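Local coordinates for protein Pcdhgc3 (Mus musculus, PDB 4ZI8) that probably acts as a calcium-dependent cell-adhesion protein and may help establish and maintain specific neuronal connections, this piece being its first three extracellular cadherin domains, at residues R190-E195 and I222-A227; S165-F170 and V200-T205; S52-R57 and L100-P105; I23-L28 and F35-V40. All coordinates share one frame; numbering follows the deposited sequence.

Contact 1. Residues R190-E195 and I222-A227; sequences RALDWE and ITVLDA. With CA (calcium ion), chain Q; CA (calcium ion), chain R.
At the calcium-binding junction between the second and third cadherin domains, Glu195 and Asp226 converge on one calcium ion. Glu195 OE2 binds it at 2.0 Å, Asp226 OD1 at 2.4 Å and Ala227 O at 2.3 Å. The shared metal accounts for Glu195 OE2 and Asp226 OD1 lying 3.1 Å apart, with their carboxylate planes at 66°. A bend at chi2 (74°) turns the Glu195 carboxylate so that its other oxygen, OE1, binds a second calcium ion at 2.2 Å; Asp193 OD1 and two waters share that ion. Such carboxylate bridging between neighbouring ions is a hallmark of cadherin linkers, and here Glu136, Asp229 and Asp262 complete the two sites. Asp193 OD1 also accepts the backbone N-H of Glu195 in an Asx turn, which ties the two metal ligands of the loop together. Next to the metal ligands, Trp194 lies against the end of strand 215-225. Asp226 CB sits over one face of its five-membered ring in a CH-pi contact, 4.0 Å from the centroid, while Val224 O approaches the ring edge at CD1. Val224 CG1 packs 4.0 Å from both Trp194 CB and Leu192 CB; Asp226 OD2, not a metal ligand, pairs with Asn266.

Contact 2. Residues S165-F170 and V200-T205; sequences SHNEYF and VQLVLT
Asn167 meets strand 199-208 through its CB, which lies 3.5 Å from Leu202 CD2. Its chi1 of 77° sets CG between the backbone N and the carbonyl carbon, and from there the amide folds back over its own loop. CG rests on the same Leu202 methyl group. Beyond it, OD1 accepts two backbone N-H groups. Phe170 N lies 2.7 Å from Asn167 OD1, in the carbonyl plane and on a lone pair; Tyr169 N comes from above the plane and closes an Asx turn. At the other corner of the amide, ND2 gives a nearly straight bond to Ser165 O (173°) and a second bond to Phe170 O. These four bonds fix the rotation of the amide about chi2.

Ser165 joins the loop to the strand with two bonds to Val203: its N donates to Val203 O, and its OG receives the N-H of Val203 at 2.9 Å. A water bridges Ser165 OG to His166 O and Gln201 O. Farther along, Phe170 CD2 touches Leu202 CD1 at 3.9 Å in the hydrophobic interior of the cadherin beta-sandwich. Tyr169 CE2 touches Val200 CG2 beside the loop residue Leu192, and Tyr169 OH bonds to Glu197. The polar work is thus divided: Asn167 satisfies the loop's own backbone and shapes the turn leading into strand 170-176, whereas Ser165 extends the strand's hydrogen bonding into the loop.

Contact 3. Residues S52-R57 and L100-P105; sequences SARRLR and LVVENP
Arg54 reaches the turn at Glu103-Pro105 through bends at chi2 (-143°) and chi3 (58°), which lay its guanidinium edge against two backbone carbonyls. NE donates almost straight to Glu103 O at 2.9 Å, and NH2 to Pro105 O at 2.8 Å, on a lone pair; both oxygens lie in the guanidinium plane, while Val102 CG2 covers one face. Arg57 starts differently, with chi1 of 62° and an extended chain beyond, so that it runs past Val101 CG1 to Glu103. There NH1 and NH2 both donate to the one oxygen OE2 in a salt bridge, at 2.9 and 3.0 Å, from opposite faces of a carboxylate standing perpendicular to the guanidinium.

Between these side chains the backbones pair. Arg57 and Val101 form an antiparallel hydrogen-bonded pair, joining edge strand 57-58 to strand 95-102 in the four-stranded sheet of the first cadherin domain. Glu103 N continues the pairing to Arg54 O at 2.7 Å, and Asn104 ND2 donates to Ala53 O. On the inner side, Leu56 CD1 packs 3.6 Å from Val102 CG1. By bonding to Glu103 O and Pro105 O, on either side of the cis peptide between Asn104 and Pro105, Arg54 probably helps hold that turn in shape; its salt-bridge partner Glu107 probably balances its charge.

Contact 4. Residues I23-L28 and F35-V40; sequences IHYEIL and FPVGNV
Aromatic contacts centre on Tyr25, whose ring lies over the backbone at Val37 and Gly38. The CA of Gly38 stands over the ring face in a CH-pi contact, 4.1 Å from the centroid and 27° off the normal, with the carbonyl carbon of Val37 over the ring as well. Val40 CG1 comes instead to the ring edge, 3.7 Å from Tyr25 OH. With chi1 of -55°, which places CG beside the backbone N, the ring extends along the neighbouring strand toward Val40.

Strands 24-28 and 36-39 run antiparallel, at 165°, with their axes 7.3 Å apart. They belong to the two facing sheets of the first cadherin domain's beta-sandwich, so side chains rather than backbone bonds join them. Val37 and Gly38 together face Met76 as a classic beta bulge in the second sheet, at the place where the Tyr25 ring rests.

Apolar side chains make the other contacts. Val37 CG1 touches Tyr25 CB at 3.7 Å and Ile27 CG2 at 4.0 Å, crossing Ile27 at about a right angle. The same Ile27 methyl group meets the edge of the Phe35 ring at CE1, 4.1 Å away. At the other end Ile23 CG2 packs on Val40 CG1 at 3.9 Å.

Two polar bonds tie the contact to the short helix 40-44. The hydroxyl of Tyr25 is hydrogen-bonded to Asp43, and Asn39, whose CB points away from strand 24-28, is the N-cap of the helix, its OD1 accepting from Thr42 N.

Contacts 1 and 2 belong to the second cadherin domain and meet directly: strands 199-208 and 215-225 are neighbours in one sheet, Ile222 packs on both Phe170 and Leu202, and Arg190 forms a salt bridge with Glu168. Contacts 3 and 4 lie in the first domain, where Val40 touches Leu56 and Leu100. Chemistry follows position. Contact 4 joins facing sheets through largely apolar side chains, whereas contact 3, at a sheet edge with several exposed residues, relies on backbone pairing and charge. Contact 2 combines a buried apolar side with a polar loop. Contact 1 alone binds metal, at the end of its domain, about 40 Å from the nearest atoms of contact 4.

Contact 1. Residues R190-E195 and I222-A227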
loop_
_atom_site.group_PDB
_atom_site.type_symbol
_atom_site.label_atom_id
_atom_site.label_comp_id
_atom_site.label_asym_id
_atom_site.label_seq_id
_atom_site.Cartn_x
_atom_site.Cartn_y
_atom_site.Cartn_z
ATOM N N ARG B 190 9.959 -1.107 12.086
ATOM C CA ARG B 190 9.916 -2.550 12.268
ATOM C C ARG B 190 8.635 -3.054 11.620
ATOM O O ARG B 190 7.587 -2.439 11.758
ATOM C CB ARG B 190 9.984 -2.917 13.761
ATOM C CG ARG B 190 11.163 -2.224 14.503
ATOM C CD ARG B 190 11.318 -2.610 15.983
ATOM N NE ARG B 190 11.198 -4.050 16.251
ATOM C CZ ARG B 190 10.142 -4.608 16.823
ATOM N NH1 ARG B 190 9.111 -3.862 17.186
ATOM N NH2 ARG B 190 10.117 -5.902 17.042
ATOM N N ALA B 191 8.729 -4.149 10.888
ATOM C CA ALA B 191 7.577 -4.749 10.213
ATOM C C ALA B 191 6.399 -4.962 11.149
ATOM O O ALA B 191 6.589 -5.331 12.315
ATOM C CB ALA B 191 7.969 -6.064 9.600
ATOM N N LEU B 192 5.193 -4.704 10.644
ATOM C CA LEU B 192 3.975 -5.050 11.366
ATOM C C LEU B 192 3.775 -6.556 11.283
ATOM O O LEU B 192 4.338 -7.213 10.404
ATOM C CB LEU B 192 2.759 -4.331 10.789
ATOM C CG LEU B 192 2.826 -2.809 10.782
ATOM C CD1 LEU B 192 1.645 -2.256 10.007
ATOM C CD2 LEU B 192 2.833 -2.291 12.212
ATOM N N ASP B 193 2.950 -7.093 12.177
ATOM C CA ASP B 193 2.690 -8.519 12.215
ATOM C C ASP B 193 1.264 -8.736 12.670
ATOM O O ASP B 193 0.973 -8.603 13.845
ATOM C CB ASP B 193 3.657 -9.241 13.140
ATOM C CG ASP B 193 3.433 -10.754 13.154
ATOM O OD1 ASP B 193 2.651 -11.270 12.331
ATOM O OD2 ASP B 193 4.047 -11.445 13.982
ATOM N N TRP B 194 0.372 -9.078 11.729
ATOM C CA TRP B 194 -1.051 -9.222 12.026
ATOM C C TRP B 194 -1.305 -10.289 13.071
ATOM O O TRP B 194 -2.215 -10.135 13.910
ATOM C CB TRP B 194 -1.862 -9.565 10.764
ATOM C CG TRP B 194 -3.348 -9.607 11.039
ATOM C CD1 TRP B 194 -4.251 -8.583 10.869
ATOM C CD2 TRP B 194 -4.096 -10.719 11.551
ATOM N NE1 TRP B 194 -5.511 -9.001 11.240
ATOM C CE2 TRP B 194 -5.441 -10.299 11.670
ATOM C CE3 TRP B 194 -3.756 -12.023 11.935
ATOM C CZ2 TRP B 194 -6.445 -11.137 12.136
ATOM C CZ3 TRP B 194 -4.757 -12.864 12.394
ATOM C CH2 TRP B 194 -6.089 -12.405 12.504
ATOM N N GLU B 195 -0.505 -11.351 13.008
ATOM C CA GLU B 195 -0.688 -12.483 13.896
ATOM C C GLU B 195 -0.418 -12.096 15.336
ATOM O O GLU B 195 -0.984 -12.689 16.239
ATOM C CB GLU B 195 0.210 -13.657 13.492
ATOM C CG GLU B 195 -0.315 -14.474 12.308
ATOM C CD GLU B 195 -0.157 -13.766 10.974
ATOM O OE1 GLU B 195 0.758 -12.934 10.856
ATOM O OE2 GLU B 195 -0.941 -14.036 10.034
ATOM N N ILE B 222 -4.276 2.456 13.545
ATOM C CA ILE B 222 -3.799 1.642 12.432
ATOM C C ILE B 222 -4.387 0.222 12.462
ATOM O O ILE B 222 -4.252 -0.490 13.451
ATOM C CB ILE B 222 -2.288 1.592 12.445
ATOM C CG1 ILE B 222 -1.750 3.022 12.329
ATOM C CG2 ILE B 222 -1.765 0.691 11.306
ATOM C CD1 ILE B 222 -0.396 3.174 12.888
ATOM N N THR B 223 -5.086 -0.158 11.400
ATOM C CA THR B 223 -5.512 -1.530 11.212
ATOM C C THR B 223 -4.420 -2.264 10.447
ATOM O O THR B 223 -4.098 -1.905 9.309
ATOM C CB THR B 223 -6.835 -1.610 10.447
ATOM O OG1 THR B 223 -7.833 -0.898 11.183
ATOM C CG2 THR B 223 -7.282 -3.069 10.264
ATOM N N VAL B 224 -3.809 -3.264 11.064
ATOM C CA VAL B 224 -2.847 -4.065 10.314
ATOM C C VAL B 224 -3.606 -4.947 9.340
ATOM O O VAL B 224 -4.545 -5.641 9.719
ATOM C CB VAL B 224 -1.956 -4.898 11.241
ATOM C CG1 VAL B 224 -0.934 -5.696 10.423
ATOM C CG2 VAL B 224 -1.245 -3.978 12.234
ATOM N N LEU B 225 -3.253 -4.902 8.062
ATOM C CA LEU B 225 -3.872 -5.855 7.129
ATOM C C LEU B 225 -3.109 -7.180 7.069
ATOM O O LEU B 225 -1.894 -7.198 6.883
ATOM C CB LEU B 225 -3.973 -5.259 5.725
ATOM C CG LEU B 225 -4.788 -3.960 5.647
ATOM C CD1 LEU B 225 -4.654 -3.338 4.271
ATOM C CD2 LEU B 225 -6.256 -4.283 5.928
ATOM N N ASP B 226 -3.831 -8.284 7.232
ATOM C CA ASP B 226 -3.244 -9.610 7.162
ATOM C C ASP B 226 -2.635 -9.891 5.791
ATOM O O ASP B 226 -3.196 -9.511 4.751
ATOM C CB ASP B 226 -4.294 -10.687 7.459
ATOM C CG ASP B 226 -3.710 -12.092 7.413
ATOM O OD1 ASP B 226 -2.731 -12.341 8.141
ATOM O OD2 ASP B 226 -4.226 -12.954 6.658
ATOM N N ALA B 227 -1.486 -10.550 5.794
ATOM C CA ALA B 227 -0.931 -11.113 4.578
ATOM C C ALA B 227 -0.793 -12.613 4.786
ATOM O O ALA B 227 -0.756 -13.083 5.934
ATOM C CB ALA B 227 0.396 -10.499 4.255
HETATM CA CA CA Q . -0.556 -13.237 8.213
HETATM CA CA CA R . 2.693 -12.149 10.220
HETATM O O HOH W 1 4.828 -11.492 10.422
HETATM O O HOH W 2 3.413 -14.391 10.877
#

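Contact 2. Residues S165-F170 and V200-T205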
loop_
_atom_site.group_PDB
_atom_site.type_symbol
_atom_site.label_atom_id
_atom_site.label_comp_id
_atom_site.label_asym_id
_atom_site.label_seq_id
_atom_site.Cartn_x
_atom_site.Cartn_y
_atom_site.Cartn_z
ATOM N N SER B 165 3.601 9.248 20.056
ATOM C CA SER B 165 3.594 8.362 21.200
ATOM C C SER B 165 4.589 7.200 21.047
ATOM O O SER B 165 4.843 6.696 19.949
ATOM C CB SER B 165 2.185 7.805 21.403
ATOM O OG SER B 165 1.750 7.225 20.189
ATOM N N HIS B 166 5.120 6.766 22.174
ATOM C CA HIS B 166 6.057 5.677 22.227
ATOM C C HIS B 166 5.405 4.404 21.681
ATOM O O HIS B 166 4.334 4.004 22.125
ATOM C CB HIS B 166 6.519 5.490 23.662
ATOM C CG HIS B 166 7.499 4.381 23.848
ATOM N ND1 HIS B 166 8.788 4.440 23.362
ATOM C CD2 HIS B 166 7.388 3.188 24.483
ATOM C CE1 HIS B 166 9.426 3.326 23.686
ATOM N NE2 HIS B 166 8.600 2.552 24.370
ATOM N N ASN B 167 6.045 3.777 20.708
ATOM C CA ASN B 167 5.481 2.588 20.078
ATOM C C ASN B 167 6.608 1.758 19.496
ATOM O O ASN B 167 7.728 2.234 19.375
ATOM C CB ASN B 167 4.475 2.972 18.995
ATOM C CG ASN B 167 5.143 3.427 17.720
ATOM O OD1 ASN B 167 5.327 2.640 16.784
ATOM N ND2 ASN B 167 5.535 4.696 17.676
ATOM N N GLU B 168 6.337 0.525 19.108
ATOM C CA GLU B 168 7.453 -0.322 18.706
ATOM C C GLU B 168 7.636 -0.458 17.195
ATOM O O GLU B 168 8.557 -1.151 16.768
ATOM C CB GLU B 168 7.321 -1.712 19.339
ATOM C CG GLU B 168 6.311 -2.595 18.710
ATOM C CD GLU B 168 6.327 -4.023 19.290
ATOM O OE1 GLU B 168 5.440 -4.346 20.113
ATOM O OE2 GLU B 168 7.225 -4.816 18.918
ATOM N N TYR B 169 6.813 0.205 16.384
ATOM C CA TYR B 169 6.870 0.002 14.932
ATOM C C TYR B 169 7.274 1.211 14.095
ATOM O O TYR B 169 7.872 1.054 13.014
ATOM C CB TYR B 169 5.517 -0.460 14.404
ATOM C CG TYR B 169 4.967 -1.700 15.073
ATOM C CD1 TYR B 169 5.421 -2.974 14.725
ATOM C CD2 TYR B 169 3.986 -1.590 16.043
ATOM C CE1 TYR B 169 4.910 -4.092 15.338
ATOM C CE2 TYR B 169 3.474 -2.693 16.657
ATOM C CZ TYR B 169 3.933 -3.940 16.309
ATOM O OH TYR B 169 3.393 -5.023 16.954
ATOM N N PHE B 170 6.902 2.399 14.566
ATOM C CA PHE B 170 6.984 3.625 13.770
ATOM C C PHE B 170 7.861 4.704 14.406
ATOM O O PHE B 170 7.728 5.017 15.601
ATOM C CB PHE B 170 5.591 4.211 13.567
ATOM C CG PHE B 170 4.640 3.329 12.803
ATOM C CD1 PHE B 170 4.684 3.275 11.420
ATOM C CD2 PHE B 170 3.673 2.600 13.464
ATOM C CE1 PHE B 170 3.808 2.496 10.716
ATOM C CE2 PHE B 170 2.800 1.803 12.766
ATOM C CZ PHE B 170 2.859 1.761 11.385
ATOM N N VAL B 200 -2.843 -1.125 15.912
ATOM C CA VAL B 200 -1.956 -0.324 16.679
ATOM C C VAL B 200 -2.563 1.048 16.870
ATOM O O VAL B 200 -3.096 1.607 15.974
ATOM C CB VAL B 200 -0.629 -0.149 15.964
ATOM C CG1 VAL B 200 0.320 0.624 16.812
ATOM C CG2 VAL B 200 -0.048 -1.481 15.621
ATOM N N GLN B 201 -2.456 1.564 18.066
ATOM C CA GLN B 201 -2.998 2.864 18.366
ATOM C C GLN B 201 -1.883 3.841 18.684
ATOM O O GLN B 201 -1.058 3.562 19.481
ATOM C CB GLN B 201 -3.988 2.737 19.517
ATOM C CG GLN B 201 -5.202 1.871 19.172
ATOM C CD GLN B 201 -4.964 0.342 19.229
ATOM O OE1 GLN B 201 -4.279 -0.170 20.090
ATOM N NE2 GLN B 201 -5.574 -0.373 18.317
ATOM N N LEU B 202 -1.876 4.976 18.025
ATOM C CA LEU B 202 -0.870 5.983 18.257
ATOM C C LEU B 202 -1.488 7.347 18.507
ATOM O O LEU B 202 -2.612 7.555 18.217
ATOM C CB LEU B 202 0.029 6.128 17.048
ATOM C CG LEU B 202 0.644 4.921 16.407
ATOM C CD1 LEU B 202 1.191 5.230 15.051
ATOM C CD2 LEU B 202 1.734 4.405 17.293
ATOM N N VAL B 203 -0.694 8.258 19.039
ATOM C CA VAL B 203 -1.118 9.620 19.222
ATOM C C VAL B 203 -0.051 10.554 18.653
ATOM O O VAL B 203 1.071 10.488 19.037
ATOM C CB VAL B 203 -1.391 10.025 20.679
ATOM C CG1 VAL B 203 -1.859 11.456 20.751
ATOM C CG2 VAL B 203 -2.438 9.139 21.296
ATOM N N LEU B 204 -0.451 11.386 17.711
ATOM C CA LEU B 204 0.378 12.447 17.163
ATOM C C LEU B 204 0.062 13.747 17.906
ATOM O O LEU B 204 -1.103 14.160 17.986
ATOM C CB LEU B 204 0.120 12.640 15.668
ATOM C CG LEU B 204 0.875 13.746 14.917
ATOM C CD1 LEU B 204 2.322 13.400 14.821
ATOM C CD2 LEU B 204 0.265 14.019 13.527
ATOM N N THR B 205 1.099 14.366 18.445
ATOM C CA THR B 205 0.971 15.643 19.150
ATOM C C THR B 205 1.587 16.770 18.330
ATOM O O THR B 205 2.736 16.672 17.923
ATOM C CB THR B 205 1.634 15.575 20.507
ATOM O OG1 THR B 205 0.937 14.621 21.303
ATOM C CG2 THR B 205 1.590 16.934 21.205
HETATM O O HOH W 3 1.593 4.685 20.859
#

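Contact 3. Residues S52-R57 and L100-P105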
loop_
_atom_site.group_PDB
_atom_site.type_symbol
_atom_site.label_atom_id
_atom_site.label_comp_id
_atom_site.label_asym_id
_atom_site.label_seq_id
_atom_site.Cartn_x
_atom_site.Cartn_y
_atom_site.Cartn_z
ATOM N N SER B 52 -11.025 70.987 24.750
ATOM C CA SER B 52 -12.467 70.747 24.742
ATOM C C SER B 52 -13.155 71.413 23.544
ATOM O O SER B 52 -14.145 70.888 23.013
ATOM C CB SER B 52 -13.099 71.226 26.056
ATOM O OG SER B 52 -12.691 72.546 26.394
ATOM N N ALA B 53 -12.620 72.553 23.110
ATOM C CA ALA B 53 -13.160 73.258 21.949
ATOM C C ALA B 53 -12.896 72.500 20.650
ATOM O O ALA B 53 -13.559 72.720 19.642
ATOM C CB ALA B 53 -12.572 74.661 21.861
ATOM N N ARG B 54 -11.922 71.608 20.661
ATOM C CA ARG B 54 -11.510 70.997 19.412
ATOM C C ARG B 54 -12.228 69.679 19.097
ATOM O O ARG B 54 -12.075 69.150 17.997
ATOM C CB ARG B 54 -10.003 70.820 19.435
ATOM C CG ARG B 54 -9.361 72.164 19.745
ATOM C CD ARG B 54 -8.091 72.402 19.016
ATOM N NE ARG B 54 -8.238 72.340 17.571
ATOM C CZ ARG B 54 -7.196 72.253 16.754
ATOM N NH1 ARG B 54 -5.971 72.231 17.263
ATOM N NH2 ARG B 54 -7.375 72.186 15.446
ATOM N N ARG B 55 -13.012 69.177 20.057
ATOM C CA ARG B 55 -13.827 67.970 19.872
ATOM C C ARG B 55 -13.035 66.821 19.274
ATOM O O ARG B 55 -13.451 66.199 18.291
ATOM C CB ARG B 55 -15.048 68.279 18.985
ATOM C CG ARG B 55 -15.922 69.418 19.487
ATOM C CD ARG B 55 -16.986 69.749 18.454
ATOM N NE ARG B 55 -17.759 70.949 18.776
ATOM C CZ ARG B 55 -18.911 70.934 19.442
ATOM N NH1 ARG B 55 -19.419 69.776 19.857
ATOM N NH2 ARG B 55 -19.552 72.071 19.691
ATOM N N LEU B 56 -11.872 66.552 19.857
ATOM C CA LEU B 56 -10.990 65.500 19.389
ATOM C C LEU B 56 -11.720 64.142 19.365
ATOM O O LEU B 56 -12.400 63.785 20.327
ATOM C CB LEU B 56 -9.759 65.433 20.285
ATOM C CG LEU B 56 -8.907 64.180 20.140
ATOM C CD1 LEU B 56 -8.236 64.183 18.771
ATOM C CD2 LEU B 56 -7.864 64.116 21.254
ATOM N N ARG B 57 -11.636 63.437 18.246
ATOM C CA ARG B 57 -12.257 62.116 18.136
ATOM C C ARG B 57 -11.593 61.256 17.067
ATOM O O ARG B 57 -10.901 61.755 16.163
ATOM C CB ARG B 57 -13.739 62.259 17.837
ATOM C CG ARG B 57 -13.971 62.956 16.524
ATOM C CD ARG B 57 -15.354 63.470 16.411
ATOM N NE ARG B 57 -15.593 64.214 15.178
ATOM C CZ ARG B 57 -15.682 65.555 15.100
ATOM N NH1 ARG B 57 -15.485 66.339 16.169
ATOM N NH2 ARG B 57 -15.930 66.117 13.926
ATOM N N LEU B 100 -7.493 60.699 13.312
ATOM C CA LEU B 100 -7.995 61.528 14.391
ATOM C C LEU B 100 -8.457 62.840 13.780
ATOM O O LEU B 100 -7.808 63.356 12.868
ATOM C CB LEU B 100 -6.908 61.774 15.442
ATOM C CG LEU B 100 -6.396 60.494 16.109
ATOM C CD1 LEU B 100 -5.081 60.774 16.781
ATOM C CD2 LEU B 100 -7.434 60.045 17.136
ATOM N N VAL B 101 -9.551 63.401 14.268
ATOM C CA VAL B 101 -9.972 64.697 13.762
ATOM C C VAL B 101 -10.174 65.672 14.915
ATOM O O VAL B 101 -10.580 65.294 16.012
ATOM C CB VAL B 101 -11.251 64.574 12.890
ATOM C CG1 VAL B 101 -12.300 63.771 13.590
ATOM C CG2 VAL B 101 -11.829 65.947 12.530
ATOM N N VAL B 102 -9.837 66.931 14.679
ATOM C CA VAL B 102 -10.180 68.005 15.598
ATOM C C VAL B 102 -10.825 69.121 14.788
ATOM O O VAL B 102 -10.637 69.181 13.560
ATOM C CB VAL B 102 -8.957 68.520 16.367
ATOM C CG1 VAL B 102 -8.507 67.494 17.384
ATOM C CG2 VAL B 102 -7.821 68.872 15.402
ATOM N N GLU B 103 -11.595 69.979 15.454
ATOM C CA GLU B 103 -12.241 71.112 14.802
ATOM C C GLU B 103 -11.626 72.401 15.324
ATOM O O GLU B 103 -10.874 72.373 16.293
ATOM C CB GLU B 103 -13.759 71.114 15.051
ATOM C CG GLU B 103 -14.476 69.852 14.574
ATOM C CD GLU B 103 -15.965 69.879 14.875
ATOM O OE1 GLU B 103 -16.533 70.982 14.918
ATOM O OE2 GLU B 103 -16.565 68.793 15.071
ATOM N N ASN B 104 -11.952 73.515 14.685
ATOM C CA ASN B 104 -11.550 74.841 15.182
ATOM C C ASN B 104 -10.063 75.050 15.373
ATOM O O ASN B 104 -9.639 75.399 16.473
ATOM C CB ASN B 104 -12.223 75.113 16.517
ATOM C CG ASN B 104 -13.699 74.951 16.447
ATOM O OD1 ASN B 104 -14.337 75.494 15.550
ATOM N ND2 ASN B 104 -14.269 74.188 17.382
ATOM N N PRO B 105 -9.270 74.873 14.313
ATOM C CA PRO B 105 -9.678 74.556 12.947
ATOM C C PRO B 105 -9.779 73.062 12.667
ATOM O O PRO B 105 -9.254 72.210 13.403
ATOM C CB PRO B 105 -8.566 75.180 12.110
ATOM C CG PRO B 105 -7.366 74.993 12.968
ATOM C CD PRO B 105 -7.841 75.221 14.381
#

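Contact 4. Residues I23-L28 and F35-V40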
loop_
_atom_site.group_PDB
_atom_site.type_symbol
_atom_site.label_atom_id
_atom_site.label_comp_id
_atom_site.label_asym_id
_atom_site.label_seq_id
_atom_site.Cartn_x
_atom_site.Cartn_y
_atom_site.Cartn_z
ATOM N N ILE B 23 2.346 59.424 15.664
ATOM C CA ILE B 23 1.337 58.856 16.539
ATOM C C ILE B 23 1.310 57.346 16.245
ATOM O O ILE B 23 0.491 56.848 15.476
ATOM C CB ILE B 23 -0.047 59.493 16.329
ATOM C CG1 ILE B 23 0.054 61.031 16.287
ATOM C CG2 ILE B 23 -0.986 59.063 17.440
ATOM C CD1 ILE B 23 0.729 61.613 17.528
ATOM N N HIS B 24 2.262 56.655 16.847
ATOM C CA HIS B 24 2.565 55.246 16.537
ATOM C C HIS B 24 2.726 54.526 17.834
ATOM O O HIS B 24 3.601 54.893 18.616
ATOM C CB HIS B 24 3.847 55.122 15.722
ATOM C CG HIS B 24 4.281 53.707 15.485
ATOM N ND1 HIS B 24 4.088 53.069 14.277
ATOM C CD2 HIS B 24 4.877 52.801 16.298
ATOM C CE1 HIS B 24 4.560 51.833 14.353
ATOM N NE2 HIS B 24 5.050 51.649 15.567
ATOM N N TYR B 25 1.876 53.538 18.088
ATOM C CA TYR B 25 1.927 52.794 19.340
ATOM C C TYR B 25 1.978 51.300 19.028
ATOM O O TYR B 25 1.604 50.892 17.946
ATOM C CB TYR B 25 0.715 53.096 20.208
ATOM C CG TYR B 25 0.511 54.575 20.475
ATOM C CD1 TYR B 25 1.330 55.259 21.346
ATOM C CD2 TYR B 25 -0.501 55.270 19.851
ATOM C CE1 TYR B 25 1.136 56.626 21.599
ATOM C CE2 TYR B 25 -0.710 56.629 20.097
ATOM C CZ TYR B 25 0.109 57.296 20.966
ATOM O OH TYR B 25 -0.106 58.641 21.187
ATOM N N GLU B 26 2.431 50.512 19.994
ATOM C CA GLU B 26 2.573 49.061 19.825
ATOM C C GLU B 26 2.028 48.441 21.073
ATOM O O GLU B 26 2.459 48.785 22.170
ATOM C CB GLU B 26 4.036 48.659 19.621
ATOM C CG GLU B 26 4.727 49.470 18.527
ATOM C CD GLU B 26 6.027 48.860 18.037
ATOM O OE1 GLU B 26 6.667 48.097 18.800
ATOM O OE2 GLU B 26 6.400 49.156 16.878
ATOM N N ILE B 27 1.044 47.561 20.922
ATOM C CA ILE B 27 0.440 46.918 22.078
ATOM C C ILE B 27 0.252 45.435 21.791
ATOM O O ILE B 27 0.223 45.034 20.632
ATOM C CB ILE B 27 -0.934 47.542 22.445
ATOM C CG1 ILE B 27 -1.940 47.344 21.322
ATOM C CG2 ILE B 27 -0.799 49.064 22.701
ATOM C CD1 ILE B 27 -3.400 47.726 21.759
ATOM N N LEU B 28 0.111 44.642 22.844
ATOM C CA LEU B 28 -0.280 43.250 22.692
ATOM C C LEU B 28 -1.709 43.123 22.209
ATOM O O LEU B 28 -2.589 43.903 22.633
ATOM C CB LEU B 28 -0.138 42.516 24.026
ATOM C CG LEU B 28 1.246 42.376 24.652
ATOM C CD1 LEU B 28 1.149 41.605 25.979
ATOM C CD2 LEU B 28 2.209 41.704 23.676
ATOM N N PHE B 35 -8.040 49.567 27.938
ATOM C CA PHE B 35 -6.586 49.509 27.999
ATOM C C PHE B 35 -5.971 50.736 27.352
ATOM O O PHE B 35 -6.229 51.013 26.173
ATOM C CB PHE B 35 -6.077 48.243 27.310
ATOM C CG PHE B 35 -4.586 48.077 27.357
ATOM C CD1 PHE B 35 -3.783 48.608 26.358
ATOM C CD2 PHE B 35 -3.989 47.342 28.380
ATOM C CE1 PHE B 35 -2.403 48.418 26.381
ATOM C CE2 PHE B 35 -2.620 47.150 28.411
ATOM C CZ PHE B 35 -1.822 47.692 27.419
ATOM N N PRO B 36 -5.126 51.461 28.109
ATOM C CA PRO B 36 -4.526 52.716 27.644
ATOM C C PRO B 36 -3.395 52.478 26.646
ATOM O O PRO B 36 -2.436 51.740 26.897
ATOM C CB PRO B 36 -4.025 53.376 28.945
ATOM C CG PRO B 36 -3.825 52.274 29.895
ATOM C CD PRO B 36 -4.749 51.138 29.499
ATOM N N VAL B 37 -3.529 53.110 25.487
ATOM C CA VAL B 37 -2.615 52.914 24.378
ATOM C C VAL B 37 -1.586 54.061 24.322
ATOM O O VAL B 37 -0.395 53.852 24.118
ATOM C CB VAL B 37 -3.425 52.792 23.068
ATOM C CG1 VAL B 37 -2.534 52.608 21.897
ATOM C CG2 VAL B 37 -4.395 51.638 23.174
ATOM N N GLY B 38 -2.041 55.286 24.513
ATOM C CA GLY B 38 -1.122 56.410 24.514
ATOM C C GLY B 38 -1.942 57.663 24.681
ATOM O O GLY B 38 -3.164 57.579 24.722
ATOM N N ASN B 39 -1.286 58.811 24.815
ATOM C CA ASN B 39 -2.006 60.069 24.841
ATOM C C ASN B 39 -1.653 60.829 23.587
ATOM O O ASN B 39 -0.514 61.251 23.415
ATOM C CB ASN B 39 -1.658 60.887 26.088
ATOM C CG ASN B 39 -2.577 62.048 26.266
ATOM O OD1 ASN B 39 -2.580 62.964 25.453
ATOM N ND2 ASN B 39 -3.388 62.013 27.305
ATOM N N VAL B 40 -2.622 61.008 22.699
ATOM C CA VAL B 40 -2.339 61.617 21.413
ATOM C C VAL B 40 -2.241 63.121 21.536
ATOM O O VAL B 40 -1.734 63.771 20.647
ATOM C CB VAL B 40 -3.401 61.250 20.361
ATOM C CG1 VAL B 40 -3.548 59.724 20.305
ATOM C CG2 VAL B 40 -4.752 61.950 20.646
#